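Local coordinates for protein DNA polymerase III, beta subunit (Thermotoga maritima, PDB 1VPK) that probably tethers DNA polymerase and other proteins to DNA as a ring-shaped head-to-tail homodimer, the sliding clamp that makes replication processive, at residues Lys14-Thr19 against Ala71-Gly76; Lys39-Gly44 against Asp125-Ile130; Val141-Leu146 against Pro223-Arg228; Arg257-Thr262 against Leu369-Pro374. One frame throughout, in Å; residues are numbered along the deposited sequence.

How the contacts relate
The four contacts follow the chain through the three domains of the clamp. Contacts 1 and 2 lie in the N-terminal domain. Their segments alternate along the chain, and their centres are 23 Å apart. Contact 3 ties a strand-helix junction to the neighbouring strand in the central domain, and contact 4 packs a loop on a strand in the C-terminal domain. Contacts 2 and 3 come within about 10 Å at their nearest atoms, and contacts 3 and 4 within about 11 Å. None touches another. Contacts 1 and 4 lie on opposite sides of the chain's centre, with their centres 54 Å apart. Contact 4 probably borders the protein-binding pocket known from related bacterial clamps.

Contact 1. Residues Lys14-Thr19 against Ala71-Gly76; sequences KVTVTT and AAEISG
The methyl of A71 is the bump that fills the hollow between V15 and V17. Its CB lies 3.9 Å from V15 CG1 and 4.0 Å from V17 CB. Between these two valines it comes down close to the carbonyl of T16. On the same face V15 CG1 also touches I74 CG1, at 4.2 Å. The other face carries T16 and E73, whose side chains run side by side in the same direction. T16 OG1 lies beside the backbone N, with chi1 at -54°. There it donates to E73 OE1 over 3.2 Å, meeting the carboxylate from above its plane. K14 CB and S75 OG fit together farther along this face. The backbones pair antiparallel: K14 and S75 exchange two bonds, and T16 N gives one to E73 O. A classic beta bulge then breaks the register. A72 N and E73 N both face T16 and both donate to T16 O, at 2.8 Å and 3.2 Å. Strand 73-76 is an edge strand of its sheet within this chain. Strand 13-18 has strand 98-104 on its other side, bonded through V15 and L101. V15 and I74 pack on V49 of strand 44-50 and F54 of strand 53-59.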
loop_
_atom_site.group_PDB
_atom_site.type_symbol
_atom_site.label_atom_id
_atom_site.label_comp_id
_atom_site.label_asym_id
_atom_site.label_seq_id
_atom_site.Cartn_x
_atom_site.Cartn_y
_atom_site.Cartn_z
ATOM N N LYS A 14 -14.920 -25.656 27.049
ATOM C CA LYS A 14 -13.477 -25.589 26.935
ATOM C C LYS A 14 -13.084 -26.208 25.582
ATOM O O LYS A 14 -13.628 -27.218 25.194
ATOM C CB LYS A 14 -12.796 -26.327 28.104
ATOM C CG LYS A 14 -13.093 -25.731 29.520
ATOM C CD LYS A 14 -12.504 -26.585 30.697
ATOM C CE LYS A 14 -12.602 -25.828 32.068
ATOM N NZ LYS A 14 -11.512 -26.072 33.079
ATOM N N VAL A 15 -12.196 -25.538 24.855
ATOM C CA VAL A 15 -11.642 -26.064 23.634
ATOM C C VAL A 15 -10.118 -25.891 23.621
ATOM O O VAL A 15 -9.602 -24.800 23.893
ATOM C CB VAL A 15 -12.269 -25.367 22.394
ATOM C CG1 VAL A 15 -11.672 -25.892 21.104
ATOM C CG2 VAL A 15 -13.784 -25.566 22.398
ATOM N N THR A 16 -9.412 -26.958 23.304
ATOM C CA THR A 16 -7.986 -26.878 22.965
ATOM C C THR A 16 -7.811 -27.168 21.482
ATOM O O THR A 16 -8.264 -28.197 20.979
ATOM C CB THR A 16 -7.146 -27.848 23.815
ATOM O OG1 THR A 16 -7.434 -27.570 25.185
ATOM C CG2 THR A 16 -5.662 -27.652 23.567
ATOM N N VAL A 17 -7.184 -26.227 20.773
ATOM C CA VAL A 17 -7.026 -26.327 19.306
ATOM C C VAL A 17 -5.653 -25.743 18.896
ATOM O O VAL A 17 -5.135 -24.852 19.562
ATOM C CB VAL A 17 -8.203 -25.554 18.608
ATOM C CG1 VAL A 17 -8.199 -24.129 19.001
ATOM C CG2 VAL A 17 -8.184 -25.736 17.026
ATOM N N THR A 18 -5.068 -26.218 17.813
ATOM C CA THR A 18 -3.834 -25.625 17.351
ATOM C C THR A 18 -4.198 -24.278 16.824
ATOM O O THR A 18 -5.308 -24.069 16.319
ATOM C CB THR A 18 -3.171 -26.406 16.206
ATOM O OG1 THR A 18 -4.033 -26.362 15.067
ATOM C CG2 THR A 18 -2.891 -27.855 16.639
ATOM N N THR A 19 -3.261 -23.347 16.969
ATOM C CA THR A 19 -3.496 -21.967 16.557
ATOM C C THR A 19 -3.656 -21.859 15.035
ATOM O O THR A 19 -4.495 -21.134 14.528
ATOM C CB THR A 19 -2.357 -21.114 17.033
ATOM O OG1 THR A 19 -2.326 -21.199 18.459
ATOM C CG2 THR A 19 -2.551 -19.698 16.604
ATOM N N ALA A 71 -10.323 -29.791 16.582
ATOM C CA ALA A 71 -9.661 -29.524 17.877
ATOM C C ALA A 71 -9.185 -30.800 18.540
ATOM O O ALA A 71 -9.598 -31.891 18.197
ATOM C CB ALA A 71 -10.600 -28.788 18.799
ATOM N N ALA A 72 -8.309 -30.634 19.519
ATOM C CA ALA A 72 -7.747 -31.723 20.273
ATOM C C ALA A 72 -8.639 -32.086 21.455
ATOM O O ALA A 72 -8.732 -33.243 21.811
ATOM C CB ALA A 72 -6.366 -31.299 20.796
ATOM N N GLU A 73 -9.216 -31.077 22.093
ATOM C CA GLU A 73 -10.104 -31.239 23.242
ATOM C C GLU A 73 -11.304 -30.304 23.061
ATOM O O GLU A 73 -11.147 -29.127 22.749
ATOM C CB GLU A 73 -9.370 -30.908 24.565
ATOM C CG GLU A 73 -8.262 -31.907 24.876
ATOM C CD GLU A 73 -7.235 -31.437 25.901
ATOM O OE1 GLU A 73 -7.459 -30.429 26.603
ATOM O OE2 GLU A 73 -6.176 -32.124 25.996
ATOM N N ILE A 74 -12.498 -30.849 23.222
ATOM C CA ILE A 74 -13.733 -30.081 23.160
ATOM C C ILE A 74 -14.649 -30.615 24.240
ATOM O O ILE A 74 -15.036 -31.779 24.204
ATOM C CB ILE A 74 -14.436 -30.202 21.809
ATOM C CG1 ILE A 74 -13.571 -29.661 20.678
ATOM C CG2 ILE A 74 -15.726 -29.429 21.834
ATOM C CD1 ILE A 74 -14.010 -30.120 19.270
ATOM N N SER A 75 -14.932 -29.803 25.241
ATOM C CA SER A 75 -15.922 -30.174 26.245
ATOM C C SER A 75 -16.946 -29.047 26.426
ATOM O O SER A 75 -16.696 -27.880 26.075
ATOM C CB SER A 75 -15.263 -30.567 27.580
ATOM O OG SER A 75 -14.262 -29.659 27.975
ATOM N N GLY A 76 -18.102 -29.424 26.951
ATOM C CA GLY A 76 -19.201 -28.510 27.183
ATOM C C GLY A 76 -20.071 -28.189 25.979
ATOM O O GLY A 76 -20.005 -28.840 24.928
#

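Contact 2. Residues Lys39-Gly44 against Asp125-Ile130; sequences KPILAG and DEFPEI
The phenyl ring of F127 lies against L42 and reaches the short 3-10 turn 41-43. F127 CB is 4.4 Å from the I41 CD1 methyl. With CG anti to the backbone N (chi1 -164°), the ring is carried on toward the turn. F127 CD2 meets two side chains: L42 CD2 at 4.0 Å and I41 CG1 at 4.4 Å. One atom farther, F127 CE2 lies 3.8 Å from G44 O. Both G44 O and I41 O sit at the ring edge, near its plane. I41 O comes from the turn itself and G44 O from the start of the strand that follows. This contact belongs to the N-terminal domain of the clamp. The turn leads straight into strand 44-50, and segment 125-130 lies in the loop that runs from strand 115-120 to strand 137-142, the first strand of the central domain. F127 also rests on T59 of strand 53-59 and V81 of strand 78-83, and its carbonyl accepts a hydrogen bond from R79 NH2. Beside the ring, L42 CD2 also touches P128 CD, at 4.2 Å. I41 reaches past the ring to the backbone. Its CD1 stands 4.0 Å from F127 N and 4.2 Å from E126 C.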
loop_
_atom_site.group_PDB
_atom_site.type_symbol
_atom_site.label_atom_id
_atom_site.label_comp_id
_atom_site.label_asym_id
_atom_site.label_seq_id
_atom_site.Cartn_x
_atom_site.Cartn_y
_atom_site.Cartn_z
ATOM N N LYS A 39 -27.914 -5.944 11.005
ATOM C CA LYS A 39 -27.523 -7.043 11.868
ATOM C C LYS A 39 -26.002 -6.995 12.122
ATOM O O LYS A 39 -25.196 -7.629 11.407
ATOM C CB LYS A 39 -28.054 -8.372 11.284
ATOM C CG LYS A 39 -29.590 -8.537 11.482
ATOM C CD LYS A 39 -30.204 -9.757 10.726
ATOM C CE LYS A 39 -30.989 -9.354 9.450
ATOM N NZ LYS A 39 -32.300 -10.072 9.306
ATOM N N PRO A 40 -25.591 -6.174 13.109
ATOM C CA PRO A 40 -24.277 -6.250 13.735
ATOM C C PRO A 40 -23.932 -7.693 14.163
ATOM O O PRO A 40 -22.791 -8.098 14.132
ATOM C CB PRO A 40 -24.452 -5.343 14.960
ATOM C CG PRO A 40 -25.386 -4.357 14.543
ATOM C CD PRO A 40 -26.377 -5.065 13.668
ATOM N N ILE A 41 -24.941 -8.441 14.564
ATOM C CA ILE A 41 -24.838 -9.855 14.821
ATOM C C ILE A 41 -24.252 -10.653 13.651
ATOM O O ILE A 41 -23.421 -11.549 13.851
ATOM C CB ILE A 41 -26.238 -10.425 15.174
ATOM C CG1 ILE A 41 -26.145 -11.935 15.359
ATOM C CG2 ILE A 41 -27.257 -10.137 14.101
ATOM C CD1 ILE A 41 -27.051 -12.414 16.422
ATOM N N LEU A 42 -24.667 -10.302 12.424
ATOM C CA LEU A 42 -24.131 -10.931 11.229
ATOM C C LEU A 42 -22.747 -10.429 10.802
ATOM O O LEU A 42 -22.143 -11.011 9.888
ATOM C CB LEU A 42 -25.105 -10.833 10.080
ATOM C CG LEU A 42 -26.494 -11.448 10.358
ATOM C CD1 LEU A 42 -27.303 -11.567 9.075
ATOM C CD2 LEU A 42 -26.383 -12.815 10.959
ATOM N N ALA A 43 -22.218 -9.430 11.503
ATOM C CA ALA A 43 -20.844 -9.006 11.318
ATOM C C ALA A 43 -19.944 -9.769 12.292
ATOM O O ALA A 43 -18.712 -9.511 12.371
ATOM C CB ALA A 43 -20.744 -7.461 11.493
ATOM N N GLY A 44 -20.543 -10.724 13.038
ATOM C CA GLY A 44 -19.806 -11.621 13.908
ATOM C C GLY A 44 -19.815 -13.082 13.465
ATOM O O GLY A 44 -20.661 -13.494 12.636
ATOM N N ASP A 125 -29.134 -16.147 19.391
ATOM C CA ASP A 125 -30.488 -16.593 19.135
ATOM C C ASP A 125 -31.076 -16.081 17.846
ATOM O O ASP A 125 -32.023 -16.657 17.371
ATOM C CB ASP A 125 -31.422 -16.376 20.323
ATOM C CG ASP A 125 -31.482 -14.936 20.791
ATOM O OD1 ASP A 125 -30.460 -14.393 21.243
ATOM O OD2 ASP A 125 -32.580 -14.355 20.727
ATOM N N GLU A 126 -30.495 -15.062 17.233
ATOM C CA GLU A 126 -30.948 -14.616 15.909
ATOM C C GLU A 126 -29.975 -14.928 14.797
ATOM O O GLU A 126 -30.188 -14.516 13.644
ATOM C CB GLU A 126 -31.270 -13.122 15.942
ATOM C CG GLU A 126 -32.576 -12.838 16.636
ATOM C CD GLU A 126 -32.768 -11.387 17.061
ATOM O OE1 GLU A 126 -31.916 -10.518 16.761
ATOM O OE2 GLU A 126 -33.776 -11.127 17.720
ATOM N N PHE A 127 -28.914 -15.680 15.115
ATOM C CA PHE A 127 -28.027 -16.171 14.110
ATOM C C PHE A 127 -28.617 -17.463 13.501
ATOM O O PHE A 127 -28.827 -18.449 14.193
ATOM C CB PHE A 127 -26.628 -16.443 14.674
ATOM C CG PHE A 127 -25.609 -16.581 13.639
ATOM C CD1 PHE A 127 -25.499 -17.761 12.894
ATOM C CD2 PHE A 127 -24.730 -15.552 13.375
ATOM C CE1 PHE A 127 -24.547 -17.895 11.918
ATOM C CE2 PHE A 127 -23.786 -15.692 12.413
ATOM C CZ PHE A 127 -23.700 -16.862 11.679
ATOM N N PRO A 128 -28.874 -17.453 12.218
ATOM C CA PRO A 128 -29.588 -18.568 11.599
ATOM C C PRO A 128 -28.775 -19.860 11.376
ATOM O O PRO A 128 -27.548 -19.841 11.311
ATOM C CB PRO A 128 -29.959 -17.983 10.265
ATOM C CG PRO A 128 -28.798 -17.097 9.939
ATOM C CD PRO A 128 -28.504 -16.423 11.226
ATOM N N GLU A 129 -29.479 -20.981 11.251
ATOM C CA GLU A 129 -28.857 -22.249 10.826
ATOM C C GLU A 129 -28.408 -22.145 9.370
ATOM O O GLU A 129 -29.156 -21.658 8.522
ATOM C CB GLU A 129 -29.852 -23.426 10.959
ATOM C CG GLU A 129 -30.051 -23.917 12.387
ATOM C CD GLU A 129 -28.768 -24.514 12.990
ATOM O OE1 GLU A 129 -27.829 -24.830 12.215
ATOM O OE2 GLU A 129 -28.701 -24.666 14.231
ATOM N N ILE A 130 -27.185 -22.593 9.081
ATOM C CA ILE A 130 -26.673 -22.586 7.717
ATOM C C ILE A 130 -26.806 -24.011 7.172
ATOM O O ILE A 130 -26.218 -24.956 7.713
ATOM C CB ILE A 130 -25.243 -22.108 7.680
ATOM C CG1 ILE A 130 -25.186 -20.653 8.210
ATOM C CG2 ILE A 130 -24.664 -22.253 6.245
ATOM C CD1 ILE A 130 -23.807 -20.173 8.331
#

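Contact 3. Residues Val141-Leu146 against Pro223-Arg228; sequences VDTSLL and PTITVR
I225 lays its CD1 methyl against two side chains, V141 CG1 at 3.6 Å and L146 CD2 at 3.8 Å. V141 and I225 run side by side in the same direction, while L146 crosses I225 at about a right angle. The I225 CG1 branch sits between the backbone N and the carbonyl carbon (chi1 59°). That leaves CG2 for T143, whose OG1 is 3.7 Å away. V141 and I225 form an antiparallel hydrogen-bonded pair, joined by two backbone bonds. One residue on, the strand turns into a helix. T143 N donates to P223 O over 2.9 Å in a nearly straight bond, from above the carbonyl plane. A water also donates to P223 O, and it joins that oxygen to D142 OD1 and S144 OG. T143 OG1 hydrogen-bonds to E222 O. D142 is the N-cap of helix 143-153. Its OD1 accepts from L145 N at 3.0 Å, on the anti side of the carboxylate. L146 and T143 also pack on L217 of helix 207-218. Strand 137-142 is an edge strand of its sheet within this chain. A helix that follows an edge strand and packs on the sheet fits the DNA-clamp fold, in which the helices line the DNA channel.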
loop_
_atom_site.group_PDB
_atom_site.type_symbol
_atom_site.label_atom_id
_atom_site.label_comp_id
_atom_site.label_asym_id
_atom_site.label_seq_id
_atom_site.Cartn_x
_atom_site.Cartn_y
_atom_site.Cartn_z
ATOM N N VAL A 141 -14.314 -30.559 -8.824
ATOM C CA VAL A 141 -13.275 -29.915 -9.643
ATOM C C VAL A 141 -11.954 -29.758 -8.884
ATOM O O VAL A 141 -11.933 -29.586 -7.660
ATOM C CB VAL A 141 -13.792 -28.559 -10.285
ATOM C CG1 VAL A 141 -14.249 -27.630 -9.271
ATOM C CG2 VAL A 141 -12.720 -27.916 -11.190
ATOM N N ASP A 142 -10.852 -29.856 -9.625
ATOM C CA ASP A 142 -9.508 -29.648 -9.072
ATOM C C ASP A 142 -9.486 -28.224 -8.445
ATOM O O ASP A 142 -9.938 -27.258 -9.022
ATOM C CB ASP A 142 -8.449 -29.909 -10.185
ATOM C CG ASP A 142 -7.009 -29.582 -9.758
ATOM O OD1 ASP A 142 -6.718 -28.392 -9.463
ATOM O OD2 ASP A 142 -6.164 -30.523 -9.736
ATOM N N THR A 143 -9.042 -28.140 -7.197
ATOM C CA THR A 143 -9.098 -26.918 -6.433
ATOM C C THR A 143 -8.307 -25.797 -7.089
ATOM O O THR A 143 -8.829 -24.706 -7.272
ATOM C CB THR A 143 -8.563 -27.203 -5.033
ATOM O OG1 THR A 143 -9.244 -28.357 -4.528
ATOM C CG2 THR A 143 -8.796 -26.068 -4.125
ATOM N N SER A 144 -7.063 -26.103 -7.461
ATOM C CA SER A 144 -6.143 -25.165 -8.111
ATOM C C SER A 144 -6.683 -24.681 -9.464
ATOM O O SER A 144 -6.543 -23.522 -9.811
ATOM C CB SER A 144 -4.783 -25.840 -8.349
ATOM O OG SER A 144 -4.410 -26.646 -7.229
ATOM N N LEU A 145 -7.283 -25.582 -10.230
ATOM C CA LEU A 145 -7.880 -25.208 -11.511
ATOM C C LEU A 145 -9.003 -24.200 -11.339
ATOM O O LEU A 145 -9.091 -23.210 -12.047
ATOM C CB LEU A 145 -8.461 -26.449 -12.182
ATOM C CG LEU A 145 -8.941 -26.275 -13.626
ATOM C CD1 LEU A 145 -7.750 -25.937 -14.500
ATOM C CD2 LEU A 145 -9.559 -27.574 -14.105
ATOM N N LEU A 146 -9.907 -24.484 -10.419
ATOM C CA LEU A 146 -11.035 -23.580 -10.197
ATOM C C LEU A 146 -10.558 -22.226 -9.657
ATOM O O LEU A 146 -11.056 -21.202 -10.068
ATOM C CB LEU A 146 -12.048 -24.205 -9.265
ATOM C CG LEU A 146 -13.307 -23.359 -9.018
ATOM C CD1 LEU A 146 -14.085 -23.127 -10.299
ATOM C CD2 LEU A 146 -14.174 -24.040 -7.937
ATOM N N PRO A 223 -7.117 -31.444 -2.643
ATOM C CA PRO A 223 -6.869 -31.522 -4.113
ATOM C C PRO A 223 -8.063 -31.186 -5.018
ATOM O O PRO A 223 -7.897 -30.623 -6.104
ATOM C CB PRO A 223 -6.435 -32.990 -4.319
ATOM C CG PRO A 223 -5.992 -33.434 -3.015
ATOM C CD PRO A 223 -6.875 -32.751 -2.011
ATOM N N THR A 224 -9.253 -31.554 -4.577
ATOM C CA THR A 224 -10.473 -31.228 -5.301
ATOM C C THR A 224 -11.540 -30.715 -4.356
ATOM O O THR A 224 -11.454 -30.919 -3.154
ATOM C CB THR A 224 -11.048 -32.455 -5.985
ATOM O OG1 THR A 224 -11.350 -33.441 -4.997
ATOM C CG2 THR A 224 -10.073 -33.036 -6.934
ATOM N N ILE A 225 -12.535 -30.033 -4.907
ATOM C CA ILE A 225 -13.690 -29.539 -4.134
ATOM C C ILE A 225 -14.997 -29.939 -4.846
ATOM O O ILE A 225 -15.002 -30.213 -6.055
ATOM C CB ILE A 225 -13.693 -28.008 -3.959
ATOM C CG1 ILE A 225 -13.721 -27.273 -5.297
ATOM C CG2 ILE A 225 -12.516 -27.549 -3.123
ATOM C CD1 ILE A 225 -15.134 -27.036 -5.818
ATOM N N THR A 226 -16.097 -29.962 -4.095
ATOM C CA THR A 226 -17.402 -30.340 -4.644
ATOM C C THR A 226 -18.335 -29.150 -4.759
ATOM O O THR A 226 -18.423 -28.339 -3.852
ATOM C CB THR A 226 -18.107 -31.388 -3.750
ATOM O OG1 THR A 226 -17.268 -32.537 -3.629
ATOM C CG2 THR A 226 -19.436 -31.796 -4.357
ATOM N N VAL A 227 -19.071 -29.100 -5.873
ATOM C CA VAL A 227 -20.055 -28.047 -6.142
ATOM C C VAL A 227 -21.381 -28.715 -6.380
ATOM O O VAL A 227 -21.435 -29.664 -7.125
ATOM C CB VAL A 227 -19.695 -27.274 -7.404
ATOM C CG1 VAL A 227 -20.805 -26.273 -7.784
ATOM C CG2 VAL A 227 -18.304 -26.575 -7.214
ATOM N N ARG A 228 -22.433 -28.220 -5.765
ATOM C CA ARG A 228 -23.804 -28.719 -5.992
ATOM C C ARG A 228 -24.775 -27.561 -6.171
ATOM O O ARG A 228 -24.749 -26.572 -5.407
ATOM C CB ARG A 228 -24.293 -29.593 -4.836
ATOM C CG ARG A 228 -25.620 -30.351 -5.143
ATOM C CD ARG A 228 -25.946 -31.395 -4.051
ATOM N NE ARG A 228 -26.047 -30.773 -2.734
ATOM C CZ ARG A 228 -25.078 -30.735 -1.811
ATOM N NH1 ARG A 228 -23.877 -31.269 -2.037
ATOM N NH2 ARG A 228 -25.296 -30.108 -0.651
HETATM O O HOH W 1 -5.800 -28.935 -6.602
#

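Contact 4. Residues Arg257-Thr262 against Leu369-Pro374; sequences RVIPET and LYIVMP
Loop 257-262, at the start of the C-terminal domain, packs on the last strand of the chain, 368-372. That strand pairs with strand 187-194 of the central domain, so the sheet spans both domains. V258, I259 and P260 gather round I371, and the contact between the two segments is apolar. With chi1 at -57°, I371 CG1 sits beside the backbone N and CG2 is anti to it. CG2 reaches V258. It lies 3.7 Å from V258 O and 4.1 Å from V258 CG2, with the two side chains crossing obliquely. The other branch serves the next two residues. I371 CG1 meets I259 CG1 at 4.0 Å, the side chains crossing at about a right angle. I371 CD1 lies 4.0 Å from I259 CA and meets the CD corner of the P260 ring at 4.1 Å. I259 CD1 stretches on to L369 CD1, a looser contact at 4.5 Å. I371 also packs on L188 of strand 187-194 and on P357. I259 packs on L190 and Q359. Residues at the positions of V258, I371, M373 and L188 line the peptide-binding pocket of related bacterial clamps. The contact is consistent with one wall of that pocket, at the boundary of the central and C-terminal domains.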
loop_
_atom_site.group_PDB
_atom_site.type_symbol
_atom_site.label_atom_id
_atom_site.label_comp_id
_atom_site.label_asym_id
_atom_site.label_seq_id
_atom_site.Cartn_x
_atom_site.Cartn_y
_atom_site.Cartn_z
ATOM N N ARG A 257 -23.148 -12.008 -27.755
ATOM C CA ARG A 257 -23.310 -10.965 -28.779
ATOM C C ARG A 257 -22.207 -9.907 -28.805
ATOM O O ARG A 257 -22.094 -9.179 -29.764
ATOM C CB ARG A 257 -24.654 -10.266 -28.595
ATOM C CG ARG A 257 -25.878 -11.166 -28.740
ATOM C CD ARG A 257 -26.942 -10.623 -27.861
ATOM N NE ARG A 257 -28.281 -11.153 -28.097
ATOM C CZ ARG A 257 -29.115 -10.676 -29.022
ATOM N NH1 ARG A 257 -28.760 -9.673 -29.842
ATOM N NH2 ARG A 257 -30.314 -11.233 -29.151
ATOM N N VAL A 258 -21.398 -9.791 -27.762
ATOM C CA VAL A 258 -20.259 -8.883 -27.838
ATOM C C VAL A 258 -18.940 -9.581 -28.176
ATOM O O VAL A 258 -17.882 -8.933 -28.255
ATOM C CB VAL A 258 -20.105 -8.063 -26.535
ATOM C CG1 VAL A 258 -21.461 -7.504 -26.134
ATOM C CG2 VAL A 258 -19.480 -8.901 -25.352
ATOM N N ILE A 259 -18.976 -10.904 -28.294
ATOM C CA ILE A 259 -17.788 -11.641 -28.688
ATOM C C ILE A 259 -17.832 -11.767 -30.212
ATOM O O ILE A 259 -18.636 -12.517 -30.722
ATOM C CB ILE A 259 -17.742 -13.011 -28.028
ATOM C CG1 ILE A 259 -17.765 -12.841 -26.504
ATOM C CG2 ILE A 259 -16.510 -13.808 -28.504
ATOM C CD1 ILE A 259 -17.846 -14.114 -25.797
ATOM N N PRO A 260 -17.013 -10.990 -30.937
ATOM C CA PRO A 260 -17.050 -11.070 -32.395
ATOM C C PRO A 260 -16.670 -12.426 -32.945
ATOM O O PRO A 260 -15.912 -13.151 -32.321
ATOM C CB PRO A 260 -16.039 -10.012 -32.838
ATOM C CG PRO A 260 -16.010 -9.036 -31.673
ATOM C CD PRO A 260 -16.045 -9.967 -30.494
ATOM N N GLU A 261 -17.239 -12.782 -34.102
ATOM C CA GLU A 261 -16.981 -14.088 -34.694
ATOM C C GLU A 261 -15.848 -14.032 -35.716
ATOM O O GLU A 261 -15.257 -15.064 -36.046
ATOM C CB GLU A 261 -18.244 -14.669 -35.328
ATOM C CG GLU A 261 -19.084 -15.521 -34.381
ATOM C CD GLU A 261 -19.976 -14.713 -33.472
ATOM O OE1 GLU A 261 -20.861 -13.993 -33.985
ATOM O OE2 GLU A 261 -19.811 -14.823 -32.230
ATOM N N THR A 262 -15.537 -12.842 -36.221
ATOM C CA THR A 262 -14.412 -12.685 -37.116
ATOM C C THR A 262 -13.683 -11.401 -36.772
ATOM O O THR A 262 -14.135 -10.638 -35.876
ATOM C CB THR A 262 -14.834 -12.750 -38.642
ATOM O OG1 THR A 262 -15.343 -11.488 -39.061
ATOM C CG2 THR A 262 -15.916 -13.818 -38.905
ATOM N N LEU A 369 -10.347 -15.660 -22.652
ATOM C CA LEU A 369 -10.476 -14.511 -23.538
ATOM C C LEU A 369 -11.141 -13.321 -22.855
ATOM O O LEU A 369 -11.927 -13.463 -21.885
ATOM C CB LEU A 369 -11.221 -14.859 -24.817
ATOM C CG LEU A 369 -12.730 -15.002 -24.857
ATOM C CD1 LEU A 369 -13.462 -13.675 -24.890
ATOM C CD2 LEU A 369 -13.080 -15.773 -26.069
ATOM N N TYR A 370 -10.781 -12.156 -23.360
ATOM C CA TYR A 370 -11.192 -10.875 -22.794
ATOM C C TYR A 370 -11.754 -10.013 -23.875
ATOM O O TYR A 370 -11.238 -10.015 -24.942
ATOM C CB TYR A 370 -10.001 -10.170 -22.105
ATOM C CG TYR A 370 -9.457 -11.067 -21.035
ATOM C CD1 TYR A 370 -10.008 -11.065 -19.765
ATOM C CD2 TYR A 370 -8.432 -11.986 -21.311
ATOM C CE1 TYR A 370 -9.525 -11.954 -18.761
ATOM C CE2 TYR A 370 -7.944 -12.852 -20.318
ATOM C CZ TYR A 370 -8.505 -12.837 -19.071
ATOM O OH TYR A 370 -8.048 -13.656 -18.088
ATOM N N ILE A 371 -12.792 -9.248 -23.564
ATOM C CA ILE A 371 -13.418 -8.294 -24.498
ATOM C C ILE A 371 -13.351 -6.910 -23.820
ATOM O O ILE A 371 -13.599 -6.797 -22.588
ATOM C CB ILE A 371 -14.916 -8.647 -24.775
ATOM C CG1 ILE A 371 -15.067 -10.082 -25.330
ATOM C CG2 ILE A 371 -15.564 -7.595 -25.688
ATOM C CD1 ILE A 371 -14.583 -10.243 -26.711
ATOM N N VAL A 372 -12.915 -5.898 -24.577
ATOM C CA VAL A 372 -12.969 -4.499 -24.152
ATOM C C VAL A 372 -13.721 -3.706 -25.234
ATOM O O VAL A 372 -13.451 -3.845 -26.420
ATOM C CB VAL A 372 -11.553 -3.904 -23.916
ATOM C CG1 VAL A 372 -11.647 -2.535 -23.234
ATOM C CG2 VAL A 372 -10.712 -4.804 -23.006
ATOM N N MET A 373 -14.694 -2.901 -24.823
ATOM C CA MET A 373 -15.472 -2.081 -25.724
ATOM C C MET A 373 -14.661 -0.812 -25.955
ATOM O O MET A 373 -13.994 -0.343 -25.034
ATOM C CB MET A 373 -16.802 -1.713 -25.061
ATOM C CG MET A 373 -17.648 -2.923 -24.625
ATOM S SD MET A 373 -18.165 -4.039 -25.958
ATOM C CE MET A 373 -18.819 -2.804 -27.107
ATOM N N PRO A 374 -14.720 -0.240 -27.166
ATOM C CA PRO A 374 -13.980 0.962 -27.444
ATOM C C PRO A 374 -14.696 2.203 -26.986
ATOM O O PRO A 374 -15.866 2.140 -26.641
ATOM C CB PRO A 374 -13.872 0.974 -28.960
ATOM C CG PRO A 374 -15.016 0.256 -29.442
ATOM C CD PRO A 374 -15.483 -0.689 -28.348
#